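Local coordinates for protein NDP-rhamnosyltransferase (Saccharopolyspora spinosa, PDB 3UYK) that is a glycosyltransferase of the GT-B fold, built of two Rossmann-like domains, with its C-terminal helix packed back on the N-terminal domain, at residues W23-S28 against A378-L383; Q198-N203 against M373-A378; V254-P259 against R273-V278. All blocks are in the same frame, centred on the assembly; numbering follows the deposited sequence.

Contact 1. Residues W23-S28 against A378-L383; sequences WALQAS and ALVRTL
With chi1 at 169°, Val380 holds CG1 trans to its backbone N and sends CG2 away from its carbonyl carbon, and this spreads the two methyls over different residues of 23-28. CG2 sits on the helix backbone, 3.7 Å from Ala24 O, and touches Ala24 CB at 3.9 Å. CG1 lies against the residue that ends the segment, with Ser28 CB at 3.7 Å. A turn further along helix 376-386, Leu383 adds a second point of touch: its CD1 meets Leu25 CD2 at 3.9 Å, the two leucine side chains crossing at about a right angle. Leu25 CD2 also borders Val380 CG2, at 4.2 Å, which joins both points into one apolar patch. The axes of the two short segments approach to 9.4 Å with a signed crossing angle of -78°, so the area buried is modest, 198 Å², and falls on the few residues at the crossing. All five of these are buried. Around them, Leu25 packs on Val32 of strand 31-36 and Leu379 on Leu179 of strand 177-180; helix 19-27 also touches the second subunit, where the Trp23 rings of the two chains stack and Ser28 packs on Ala377 of that subunit.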
ATOM      1  N   TRP A  23      -3.677  -5.373   0.046  1.00 18.38           N
ATOM      2  CA  TRP A  23      -4.326  -4.193   0.688  1.00 18.43           C
ATOM      3  C   TRP A  23      -5.733  -4.497   1.121  1.00 18.29           C
ATOM      4  O   TRP A  23      -6.151  -4.038   2.189  1.00 16.83           O
ATOM      5  CB  TRP A  23      -4.558  -3.080  -0.261  1.00 24.24           C
ATOM      6  CG  TRP A  23      -3.381  -2.370  -0.697  1.00 24.07           C
ATOM      7  CD1 TRP A  23      -2.113  -2.311  -0.077  1.00 22.68           C
ATOM      8  CD2 TRP A  23      -3.321  -1.528  -1.872  1.00 27.50           C
ATOM      9  NE1 TRP A  23      -1.302  -1.519  -0.840  1.00 26.69           N
ATOM     10  CE2 TRP A  23      -1.972  -1.016  -1.928  1.00 24.68           C
ATOM     11  CE3 TRP A  23      -4.240  -1.155  -2.875  1.00 25.38           C
ATOM     12  CZ2 TRP A  23      -1.574  -0.130  -2.930  1.00 26.07           C
ATOM     13  CZ3 TRP A  23      -3.797  -0.366  -3.909  1.00 31.29           C
ATOM     14  CH2 TRP A  23      -2.483   0.117  -3.943  1.00 25.39           C
ATOM     15  N   ALA A  24      -6.517  -5.263   0.305  1.00 13.68           N
ATOM     16  CA  ALA A  24      -7.852  -5.604   0.730  1.00 13.80           C
ATOM     17  C   ALA A  24      -7.801  -6.397   2.068  1.00 13.15           C
ATOM     18  O   ALA A  24      -8.660  -6.150   2.930  1.00 13.68           O
ATOM     19  CB  ALA A  24      -8.499  -6.489  -0.335  1.00 13.36           C
ATOM     20  N   LEU A  25      -6.823  -7.307   2.202  1.00 12.62           N
ATOM     21  CA  LEU A  25      -6.673  -8.165   3.378  1.00 12.03           C
ATOM     22  C   LEU A  25      -6.410  -7.227   4.568  1.00 15.33           C
ATOM     23  O   LEU A  25      -7.014  -7.333   5.631  1.00 12.37           O
ATOM     24  CB  LEU A  25      -5.559  -9.200   3.150  1.00 11.94           C
ATOM     25  CG  LEU A  25      -6.103 -10.341   2.265  1.00 11.58           C
ATOM     26  CD1 LEU A  25      -4.944 -11.160   1.693  1.00 14.07           C
ATOM     27  CD2 LEU A  25      -6.988 -11.317   3.111  1.00 12.20           C
ATOM     28  N   GLN A  26      -5.463  -6.316   4.374  1.00 14.22           N
ATOM     29  CA  GLN A  26      -4.998  -5.512   5.521  1.00 16.08           C
ATOM     30  C   GLN A  26      -6.071  -4.494   5.904  1.00 15.38           C
ATOM     31  O   GLN A  26      -6.248  -4.211   7.094  1.00 15.92           O
ATOM     32  CB  GLN A  26      -3.698  -4.787   5.157  1.00 16.04           C
ATOM     33  CG  GLN A  26      -2.514  -5.722   5.073  1.00 17.58           C
ATOM     34  CD  GLN A  26      -1.152  -5.019   5.096  1.00 24.07           C
ATOM     35  OE1 GLN A  26      -1.040  -3.857   4.842  1.00 32.48           O
ATOM     36  NE2 GLN A  26      -0.109  -5.774   5.429  1.00 25.43           N
ATOM     37  N   ALA A  27      -6.803  -3.944   4.933  1.00 13.42           N
ATOM     38  CA  ALA A  27      -7.910  -3.055   5.173  1.00 15.24           C
ATOM     39  C   ALA A  27      -9.109  -3.700   5.899  1.00 15.85           C
ATOM     40  O   ALA A  27      -9.970  -2.981   6.449  1.00 17.42           O
ATOM     41  CB  ALA A  27      -8.440  -2.496   3.831  1.00 16.85           C
ATOM     42  N   SER A  28      -9.149  -5.034   5.850  1.00 14.61           N
ATOM     43  CA  SER A  28     -10.214  -5.851   6.441  1.00 16.57           C
ATOM     44  C   SER A  28      -9.724  -6.421   7.771  1.00 19.41           C
ATOM     45  O   SER A  28     -10.420  -7.268   8.364  1.00 19.69           O
ATOM     46  CB  SER A  28     -10.578  -7.025   5.491  1.00 19.14           C
ATOM     47  OG  SER A  28     -11.061  -6.465   4.255  1.00 25.96           O
ATOM     48  N   ALA A 378     -14.332  -7.866  -1.854  1.00 19.02           N
ATOM     49  CA  ALA A 378     -15.338  -8.948  -1.777  1.00 18.28           C
ATOM     50  C   ALA A 378     -14.707 -10.374  -1.648  1.00 21.33           C
ATOM     51  O   ALA A 378     -15.235 -11.266  -0.983  1.00 26.31           O
ATOM     52  CB  ALA A 378     -16.327  -8.851  -2.976  1.00 22.67           C
ATOM     53  N   LEU A 379     -13.511 -10.579  -2.182  1.00 18.54           N
ATOM     54  CA  LEU A 379     -12.835 -11.853  -2.025  1.00 15.63           C
ATOM     55  C   LEU A 379     -12.343 -12.143  -0.619  1.00 15.35           C
ATOM     56  O   LEU A 379     -11.984 -13.313  -0.350  1.00 18.44           O
ATOM     57  CB  LEU A 379     -11.633 -12.058  -3.010  1.00 17.19           C
ATOM     58  CG  LEU A 379     -11.934 -12.706  -4.389  1.00 18.03           C
ATOM     59  CD1 LEU A 379     -12.301 -14.136  -4.112  1.00 16.52           C
ATOM     60  CD2 LEU A 379     -13.118 -11.944  -5.049  1.00 18.73           C
ATOM     61  N   VAL A 380     -12.145 -11.099   0.184  1.00 15.05           N
ATOM     62  CA  VAL A 380     -11.602 -11.331   1.531  1.00 17.56           C
ATOM     63  C   VAL A 380     -12.466 -12.367   2.282  1.00 18.46           C
ATOM     64  O   VAL A 380     -11.936 -13.274   2.888  1.00 19.77           O
ATOM     65  CB  VAL A 380     -11.489 -10.006   2.287  1.00 19.37           C
ATOM     66  CG1 VAL A 380     -11.199 -10.249   3.771  1.00 20.90           C
ATOM     67  CG2 VAL A 380     -10.373  -9.204   1.659  1.00 21.84           C
ATOM     68  N   ARG A 381     -13.785 -12.254   2.193  1.00 23.16           N
ATOM     69  CA  ARG A 381     -14.698 -13.289   2.688  1.00 26.53           C
ATOM     70  C   ARG A 381     -14.403 -14.757   2.267  1.00 23.26           C
ATOM     71  O   ARG A 381     -14.344 -15.692   3.103  1.00 25.28           O
ATOM     72  CB  ARG A 381     -16.139 -12.927   2.279  1.00 29.76           C
ATOM     73  CG  ARG A 381     -17.134 -14.036   2.568  1.00 38.69           C
ATOM     74  CD  ARG A 381     -17.103 -14.480   4.032  1.00 43.59           C
ATOM     75  NE  ARG A 381     -17.694 -13.468   4.914  1.00 50.73           N
ATOM     76  CZ  ARG A 381     -19.004 -13.237   5.026  1.00 51.67           C
ATOM     77  NH1 ARG A 381     -19.441 -12.288   5.844  1.00 46.26           N
ATOM     78  NH2 ARG A 381     -19.872 -13.952   4.310  1.00 50.66           N
ATOM     79  N   THR A 382     -14.210 -14.961   0.984  1.00 21.66           N
ATOM     80  CA  THR A 382     -13.857 -16.258   0.451  1.00 22.65           C
ATOM     81  C   THR A 382     -12.584 -16.768   1.122  1.00 23.01           C
ATOM     82  O   THR A 382     -12.483 -17.937   1.535  1.00 22.08           O
ATOM     83  CB  THR A 382     -13.662 -16.199  -1.086  1.00 24.60           C
ATOM     84  OG1 THR A 382     -14.892 -15.845  -1.690  1.00 29.18           O
ATOM     85  CG2 THR A 382     -13.236 -17.470  -1.639  1.00 26.63           C
ATOM     86  N   LEU A 383     -11.565 -15.887   1.188  1.00 19.27           N
ATOM     87  CA  LEU A 383     -10.327 -16.330   1.845  1.00 20.46           C
ATOM     88  C   LEU A 383     -10.537 -16.699   3.314  1.00 21.75           C
ATOM     89  O   LEU A 383      -9.888 -17.617   3.794  1.00 26.29           O
ATOM     90  CB  LEU A 383      -9.243 -15.250   1.746  1.00 21.36           C
ATOM     91  CG  LEU A 383      -8.886 -14.929   0.296  1.00 25.03           C
ATOM     92  CD1 LEU A 383      -7.777 -13.880   0.241  1.00 23.14           C
ATOM     93  CD2 LEU A 383      -8.378 -16.167  -0.371  1.00 26.58           C
TER

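Contact 2. Residues Q198-N203 against M373-A378; sequences QYVPYN and MPHPAA
The return of the C-terminal chain to the N-terminal domain, a feature of GT-B enzymes, meets here the segment by which the chain leaves that domain. The backbone tie is a single hydrogen bond, Gln198 N to Pro374 O, 2.8 Å long and nearly straight at the hydrogen, 165°. It joins two loop residues of the same chain, and the side chains close round it. Met373 CB comes to 3.6 Å from Gln198 N, while Gln198 CB lies 4.0 Å from Met373 CB and 3.6 Å from Met373 O, so the start of the glutamine side chain is lodged beside the methionine backbone. From there Gln198 runs extended, CG trans to its backbone N (chi1 -170°), alongside the His375 side chain and pointing the same way. Its amide carbon CD comes over one face of the imidazole, with the two planes inclined by 37°, so this is not a parallel stack; the closest approach of the two groups is too short to be reliable. Residues 198-203 follow strand 195-196, an outermost strand of the seven-stranded sheet, and lead on toward the second domain; residues 373-378 lead into the C-terminal helix, which goes back to the first. Where the two pass, Pro376 CD lies 3.6 Å from Gln198 O and 3.8 Å from Val200 CG2. The same valine methyl stands at the edge of the His375 ring, near its plane. Pro376 also packs on Ala24 of helix 19-27, and His375 on Gly29 of the second subunit.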
ATOM      1  N   GLN A 198     -11.749  -9.208  -9.519  1.00 11.51           N
ATOM      2  CA  GLN A 198     -11.665  -8.032 -10.436  1.00 11.98           C
ATOM      3  C   GLN A 198     -10.252  -7.438 -10.438  1.00 13.84           C
ATOM      4  O   GLN A 198      -9.714  -7.059  -9.362  1.00 13.55           O
ATOM      5  CB  GLN A 198     -12.604  -6.901  -9.940  1.00 12.55           C
ATOM      6  CG  GLN A 198     -12.730  -5.810 -10.978  1.00 14.29           C
ATOM      7  CD  GLN A 198     -13.824  -4.797 -10.720  1.00 18.46           C
ATOM      8  OE1 GLN A 198     -15.002  -5.086 -10.276  1.00 19.43           O
ATOM      9  NE2 GLN A 198     -13.511  -3.604 -11.070  1.00 21.50           N
ATOM     10  N   TYR A 199      -9.691  -7.260 -11.625  1.00  9.97           N
ATOM     11  CA  TYR A 199      -8.383  -6.540 -11.748  1.00 11.37           C
ATOM     12  C   TYR A 199      -8.514  -5.075 -11.291  1.00 13.07           C
ATOM     13  O   TYR A 199      -9.339  -4.360 -11.833  1.00 13.89           O
ATOM     14  CB  TYR A 199      -7.916  -6.594 -13.264  1.00 10.98           C
ATOM     15  CG  TYR A 199      -6.589  -5.837 -13.386  1.00 12.29           C
ATOM     16  CD1 TYR A 199      -5.396  -6.445 -12.926  1.00 13.23           C
ATOM     17  CD2 TYR A 199      -6.565  -4.542 -13.902  1.00 13.36           C
ATOM     18  CE1 TYR A 199      -4.178  -5.755 -12.956  1.00 15.65           C
ATOM     19  CE2 TYR A 199      -5.337  -3.858 -13.969  1.00 14.35           C
ATOM     20  CZ  TYR A 199      -4.188  -4.459 -13.460  1.00 14.75           C
ATOM     21  OH  TYR A 199      -2.964  -3.666 -13.482  1.00 15.96           O
ATOM     22  N   VAL A 200      -7.619  -4.634 -10.400  1.00 14.20           N
ATOM     23  CA  VAL A 200      -7.549  -3.231  -9.954  1.00 14.76           C
ATOM     24  C   VAL A 200      -6.165  -2.738 -10.350  1.00 16.28           C
ATOM     25  O   VAL A 200      -5.145  -3.391  -9.994  1.00 20.54           O
ATOM     26  CB  VAL A 200      -7.669  -3.190  -8.413  1.00 17.28           C
ATOM     27  CG1 VAL A 200      -7.363  -1.736  -7.885  1.00 17.06           C
ATOM     28  CG2 VAL A 200      -9.129  -3.548  -8.082  1.00 15.79           C
ATOM     29  N   PRO A 201      -6.119  -1.660 -11.164  1.00 19.89           N
ATOM     30  CA  PRO A 201      -4.813  -1.243 -11.641  1.00 21.47           C
ATOM     31  C   PRO A 201      -3.813  -1.006 -10.478  1.00 24.70           C
ATOM     32  O   PRO A 201      -4.125  -0.344  -9.486  1.00 27.44           O
ATOM     33  CB  PRO A 201      -5.104   0.033 -12.464  1.00 23.66           C
ATOM     34  CG  PRO A 201      -6.508  -0.007 -12.854  1.00 24.69           C
ATOM     35  CD  PRO A 201      -7.229  -0.939 -11.824  1.00 21.27           C
ATOM     36  N   TYR A 202      -2.665  -1.621 -10.534  1.00 20.88           N
ATOM     37  CA  TYR A 202      -1.604  -1.183  -9.643  1.00 23.56           C
ATOM     38  C   TYR A 202      -0.361  -1.278 -10.410  1.00 24.59           C
ATOM     39  O   TYR A 202       0.109  -2.401 -10.826  1.00 24.06           O
ATOM     40  CB  TYR A 202      -1.484  -1.978  -8.359  1.00 20.28           C
ATOM     41  CG  TYR A 202      -0.297  -1.507  -7.548  1.00 20.82           C
ATOM     42  CD1 TYR A 202      -0.320  -0.255  -6.901  1.00 22.88           C
ATOM     43  CD2 TYR A 202       0.861  -2.293  -7.428  1.00 18.92           C
ATOM     44  CE1 TYR A 202       0.781   0.144  -6.135  1.00 18.26           C
ATOM     45  CE2 TYR A 202       1.959  -1.874  -6.714  1.00 18.29           C
ATOM     46  CZ  TYR A 202       1.894  -0.638  -6.060  1.00 21.69           C
ATOM     47  OH  TYR A 202       3.001  -0.154  -5.354  1.00 21.20           O
ATOM     48  N   ASN A 203       0.159  -0.077 -10.668  1.00 25.73           N
ATOM     49  CA  ASN A 203       1.334   0.024 -11.483  1.00 26.47           C
ATOM     50  C   ASN A 203       2.375   0.832 -10.692  1.00 24.73           C
ATOM     51  O   ASN A 203       3.060   1.658 -11.293  1.00 25.23           O
ATOM     52  CB  ASN A 203       1.072   0.779 -12.852  1.00 28.89           C
ATOM     53  CG  ASN A 203      -0.409   0.777 -13.326  1.00 31.21           C
ATOM     54  OD1 ASN A 203      -1.120   1.812 -13.249  1.00 28.39           O
ATOM     55  ND2 ASN A 203      -0.852  -0.327 -13.832  1.00 24.91           N
ATOM     56  N   MET A 373     -16.728  -8.897 -12.321  1.00 12.90           N
ATOM     57  CA  MET A 373     -16.100  -9.724 -11.206  1.00 13.28           C
ATOM     58  C   MET A 373     -16.150  -9.085  -9.824  1.00 13.46           C
ATOM     59  O   MET A 373     -16.113  -7.838  -9.694  1.00 15.07           O
ATOM     60  CB  MET A 373     -14.659  -9.953 -11.510  1.00 14.00           C
ATOM     61  CG  MET A 373     -14.492 -10.615 -12.876  1.00 13.68           C
ATOM     62  SD  MET A 373     -12.752 -11.200 -13.009  1.00 16.60           S
ATOM     63  CE  MET A 373     -12.759 -11.659 -14.719  1.00 15.71           C
ATOM     64  N   PRO A 374     -16.188  -9.924  -8.773  1.00 13.61           N
ATOM     65  CA  PRO A 374     -16.135  -9.268  -7.459  1.00 14.72           C
ATOM     66  C   PRO A 374     -14.803  -8.539  -7.174  1.00 14.30           C
ATOM     67  O   PRO A 374     -13.765  -9.017  -7.573  1.00 14.96           O
ATOM     68  CB  PRO A 374     -16.230 -10.429  -6.494  1.00 14.13           C
ATOM     69  CG  PRO A 374     -16.929 -11.586  -7.296  1.00 15.90           C
ATOM     70  CD  PRO A 374     -16.315 -11.402  -8.670  1.00 15.52           C
ATOM     71  N   HIS A 375     -14.846  -7.417  -6.467  1.00 14.51           N
ATOM     72  CA  HIS A 375     -13.547  -6.690  -6.233  1.00 15.36           C
ATOM     73  C   HIS A 375     -12.757  -7.453  -5.181  1.00 14.48           C
ATOM     74  O   HIS A 375     -13.279  -8.269  -4.451  1.00 14.48           O
ATOM     75  CB  HIS A 375     -13.809  -5.287  -5.695  1.00 18.43           C
ATOM     76  CG  HIS A 375     -14.193  -4.291  -6.733  1.00 26.24           C
ATOM     77  ND1 HIS A 375     -13.260  -3.685  -7.547  1.00 27.86           N
ATOM     78  CD2 HIS A 375     -15.447  -3.771  -7.086  1.00 26.45           C
ATOM     79  CE1 HIS A 375     -13.924  -2.759  -8.328  1.00 32.28           C
ATOM     80  NE2 HIS A 375     -15.245  -2.850  -8.073  1.00 32.93           N
ATOM     81  N   PRO A 376     -11.477  -7.153  -5.037  1.00 13.52           N
ATOM     82  CA  PRO A 376     -10.605  -7.811  -4.023  1.00 12.96           C
ATOM     83  C   PRO A 376     -11.208  -7.735  -2.636  1.00 15.12           C
ATOM     84  O   PRO A 376     -11.095  -8.679  -1.864  1.00 13.12           O
ATOM     85  CB  PRO A 376      -9.278  -7.033  -4.141  1.00 12.68           C
ATOM     86  CG  PRO A 376      -9.261  -6.621  -5.571  1.00 13.75           C
ATOM     87  CD  PRO A 376     -10.690  -6.361  -6.014  1.00 14.07           C
ATOM     88  N   ALA A 377     -11.863  -6.631  -2.346  1.00 16.91           N
ATOM     89  CA  ALA A 377     -12.474  -6.479  -1.013  1.00 17.74           C
ATOM     90  C   ALA A 377     -13.539  -7.579  -0.798  1.00 18.39           C
ATOM     91  O   ALA A 377     -13.641  -8.154   0.302  1.00 15.63           O
ATOM     92  CB  ALA A 377     -13.080  -5.077  -0.893  1.00 21.77           C
ATOM     93  N   ALA A 378     -14.332  -7.866  -1.854  1.00 19.02           N
ATOM     94  CA  ALA A 378     -15.338  -8.948  -1.777  1.00 18.28           C
ATOM     95  C   ALA A 378     -14.707 -10.374  -1.648  1.00 21.33           C
ATOM     96  O   ALA A 378     -15.235 -11.266  -0.983  1.00 26.31           O
ATOM     97  CB  ALA A 378     -16.327  -8.851  -2.976  1.00 22.67           C
TER

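Contact 3. Residues V254-P259 against R273-V278; sequences VIAVPP and RIAESV
At the edge of the parallel sheet of the C-terminal Rossmann-like domain, Ile255 pairs through both backbone polar atoms with the outermost strand and the residue that follows Ile274. Ile255 N donates to Arg273 O at 2.7 Å, almost straight (176°), and Ile255 O accepts from Ala275 N at 2.8 Å, bent to 148°. One residue thus brackets Ile274, the regular parallel pattern. Val254 and Arg273 project from one face, where Val254 CG1 meets Ala275 CB at 4.0 Å; Ile255 and Ile274 project from the other, where Ile255 packs on Val242 of helix 236-247. Beyond Ala256 and Ala275 the chains part and water takes over the bridging. Water 1 accepts from Val257 N at 2.9 Å and lies 2.7 Å from Ala275 O and 2.9 Å from Ile255 O, with more acceptors around it than its protons can serve. A second water lies between Val257 O and Ala275 O, 3.0 Å from the latter. Glu276 centres an inverse gamma turn, whose bond is weak; after it Ser277 OG lies 3.8 Å from Pro259 CG and is hydrogen-bonded to Arg262. On the inner side, the Val254 backbone bonds to Val221 and Ile223 of strand 219-224.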
ATOM      1  N   VAL A 254       3.812   8.821 -25.773  1.00 16.25           N
ATOM      2  CA  VAL A 254       4.184   8.972 -24.360  1.00 15.73           C
ATOM      3  C   VAL A 254       4.939   7.743 -24.010  1.00 15.36           C
ATOM      4  O   VAL A 254       4.393   6.647 -24.140  1.00 15.74           O
ATOM      5  CB  VAL A 254       2.963   9.102 -23.417  1.00 14.98           C
ATOM      6  CG1 VAL A 254       3.421   9.206 -21.992  1.00 16.10           C
ATOM      7  CG2 VAL A 254       2.168  10.378 -23.705  1.00 19.46           C
ATOM      8  N   ILE A 255       6.214   7.879 -23.718  1.00 15.32           N
ATOM      9  CA  ILE A 255       7.066   6.712 -23.553  1.00 15.15           C
ATOM     10  C   ILE A 255       7.357   6.424 -22.108  1.00 18.71           C
ATOM     11  O   ILE A 255       7.948   7.211 -21.357  1.00 16.31           O
ATOM     12  CB  ILE A 255       8.385   6.858 -24.339  1.00 17.75           C
ATOM     13  CG1 ILE A 255       8.110   7.120 -25.834  1.00 18.60           C
ATOM     14  CG2 ILE A 255       9.249   5.611 -24.092  1.00 17.40           C
ATOM     15  CD1 ILE A 255       9.309   7.796 -26.511  1.00 20.83           C
ATOM     16  N   ALA A 256       6.880   5.261 -21.708  1.00 15.28           N
ATOM     17  CA  ALA A 256       6.961   4.873 -20.323  1.00 17.44           C
ATOM     18  C   ALA A 256       7.872   3.666 -20.191  1.00 21.09           C
ATOM     19  O   ALA A 256       7.427   2.475 -20.372  1.00 20.73           O
ATOM     20  CB  ALA A 256       5.557   4.553 -19.779  1.00 17.81           C
ATOM     21  N   VAL A 257       9.113   3.901 -19.793  1.00 18.39           N
ATOM     22  CA  VAL A 257      10.064   2.761 -19.640  1.00 21.63           C
ATOM     23  C   VAL A 257      10.831   3.037 -18.334  1.00 23.77           C
ATOM     24  O   VAL A 257      10.782   4.166 -17.860  1.00 24.72           O
ATOM     25  CB  VAL A 257      11.069   2.645 -20.808  1.00 25.86           C
ATOM     26  CG1 VAL A 257      10.379   2.297 -22.124  1.00 25.80           C
ATOM     27  CG2 VAL A 257      11.891   3.900 -20.956  1.00 19.41           C
ATOM     28  N   PRO A 258      11.515   2.026 -17.745  1.00 24.43           N
ATOM     29  CA  PRO A 258      12.182   2.181 -16.441  1.00 26.03           C
ATOM     30  C   PRO A 258      13.410   3.108 -16.565  1.00 28.95           C
ATOM     31  O   PRO A 258      13.970   3.242 -17.669  1.00 29.55           O
ATOM     32  CB  PRO A 258      12.665   0.727 -16.146  1.00 26.48           C
ATOM     33  CG  PRO A 258      11.647  -0.091 -16.878  1.00 26.67           C
ATOM     34  CD  PRO A 258      11.644   0.643 -18.209  1.00 25.25           C
ATOM     35  N   PRO A 259      13.811   3.763 -15.455  1.00 31.58           N
ATOM     36  CA  PRO A 259      14.787   4.852 -15.609  1.00 32.89           C
ATOM     37  C   PRO A 259      16.073   4.414 -16.385  1.00 34.47           C
ATOM     38  O   PRO A 259      16.516   5.112 -17.345  1.00 33.71           O
ATOM     39  CB  PRO A 259      15.058   5.271 -14.149  1.00 36.15           C
ATOM     40  CG  PRO A 259      13.838   4.829 -13.360  1.00 37.05           C
ATOM     41  CD  PRO A 259      13.390   3.549 -14.053  1.00 33.36           C
ATOM     42  N   ARG A 273       7.096  12.365 -25.575  1.00 28.93           N
ATOM     43  CA  ARG A 273       7.393  12.693 -24.212  1.00 29.35           C
ATOM     44  C   ARG A 273       7.910  11.467 -23.462  1.00 29.97           C
ATOM     45  O   ARG A 273       7.275  10.405 -23.533  1.00 23.46           O
ATOM     46  CB  ARG A 273       6.111  13.109 -23.535  1.00 34.99           C
ATOM     47  CG  ARG A 273       6.340  13.269 -22.061  1.00 40.07           C
ATOM     48  CD  ARG A 273       5.052  13.572 -21.323  1.00 44.01           C
ATOM     49  NE  ARG A 273       4.453  14.822 -21.767  1.00 44.03           N
ATOM     50  CZ  ARG A 273       4.876  16.036 -21.401  1.00 40.29           C
ATOM     51  NH1 ARG A 273       5.893  16.189 -20.556  1.00 32.42           N
ATOM     52  NH2 ARG A 273       4.236  17.098 -21.864  1.00 39.39           N
ATOM     53  N   ILE A 274       9.019  11.595 -22.734  1.00 29.45           N
ATOM     54  CA  ILE A 274       9.420  10.518 -21.826  1.00 31.91           C
ATOM     55  C   ILE A 274       8.754  10.647 -20.454  1.00 32.58           C
ATOM     56  O   ILE A 274       9.156  11.521 -19.707  1.00 36.71           O
ATOM     57  CB  ILE A 274      10.974  10.431 -21.622  1.00 36.28           C
ATOM     58  CG1 ILE A 274      11.718  10.197 -22.970  1.00 35.16           C
ATOM     59  CG2 ILE A 274      11.306   9.338 -20.606  1.00 35.22           C
ATOM     60  CD1 ILE A 274      13.234  10.240 -22.849  1.00 39.12           C
ATOM     61  N   ALA A 275       7.811   9.737 -20.105  1.00 28.78           N
ATOM     62  CA  ALA A 275       7.085   9.769 -18.836  1.00 28.77           C
ATOM     63  C   ALA A 275       8.005   9.448 -17.642  1.00 32.33           C
ATOM     64  O   ALA A 275       8.817   8.554 -17.670  1.00 32.31           O
ATOM     65  CB  ALA A 275       5.846   8.870 -18.855  1.00 26.81           C
ATOM     66  N   GLU A 276       7.877  10.234 -16.587  1.00 31.99           N
ATOM     67  CA  GLU A 276       8.867  10.211 -15.519  1.00 37.45           C
ATOM     68  C   GLU A 276       8.539   9.240 -14.367  1.00 33.12           C
ATOM     69  O   GLU A 276       8.322   9.705 -13.265  1.00 39.63           O
ATOM     70  CB  GLU A 276       8.983  11.659 -14.987  1.00 39.53           C
ATOM     71  CG  GLU A 276       9.936  12.532 -15.800  1.00 44.95           C
ATOM     72  CD  GLU A 276      11.369  12.146 -15.531  1.00 52.66           C
ATOM     73  OE1 GLU A 276      12.036  11.660 -16.467  1.00 60.11           O
ATOM     74  OE2 GLU A 276      11.800  12.258 -14.362  1.00 55.81           O
ATOM     75  N   SER A 277       8.518   7.930 -14.614  1.00 31.20           N
ATOM     76  CA  SER A 277       8.104   6.900 -13.586  1.00 27.56           C
ATOM     77  C   SER A 277       6.663   7.174 -13.091  1.00 28.35           C
ATOM     78  O   SER A 277       6.409   7.353 -11.892  1.00 30.23           O
ATOM     79  CB  SER A 277       9.087   6.845 -12.360  1.00 31.05           C
ATOM     80  OG  SER A 277      10.399   6.388 -12.713  1.00 33.41           O
ATOM     81  N   VAL A 278       5.721   7.257 -14.018  1.00 21.95           N
ATOM     82  CA  VAL A 278       4.392   7.705 -13.721  1.00 20.93           C
ATOM     83  C   VAL A 278       3.516   6.487 -13.927  1.00 21.97           C
ATOM     84  O   VAL A 278       3.441   5.977 -15.039  1.00 20.31           O
ATOM     85  CB  VAL A 278       3.917   8.793 -14.731  1.00 21.30           C
ATOM     86  CG1 VAL A 278       2.447   9.167 -14.505  1.00 20.90           C
ATOM     87  CG2 VAL A 278       4.819  10.044 -14.672  1.00 22.65           C
TER
HETATM   88  O   HOH W   1       9.943   6.678 -19.328  1.00 29.76           O
HETATM   89  O   HOH W   2       8.064   5.677 -17.045  1.00 35.88           O

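Overall arrangement
From the N terminus, helix 19-27 supplies the first side of contact 1, whose loop closes only when helix 376-386 arrives some 350 residues later. Within that loop the chain completes the first sheet and passes residues 198-203, where contact 2 opens; it closes at 373-378, just before contact 1, with which it shares Ala378. Contact 3 is nested inside both, closed after 14 residues within the second sheet. Contacts 1 and 2 touch, their centres 11 Å apart, and both border the second subunit. Contact 3 stands apart, its centre 32 Å from that of contact 1. Contacts 1 and 2 tie the C-terminal helix and the chain leading into it to the first domain; contact 3 pairs strands in the second.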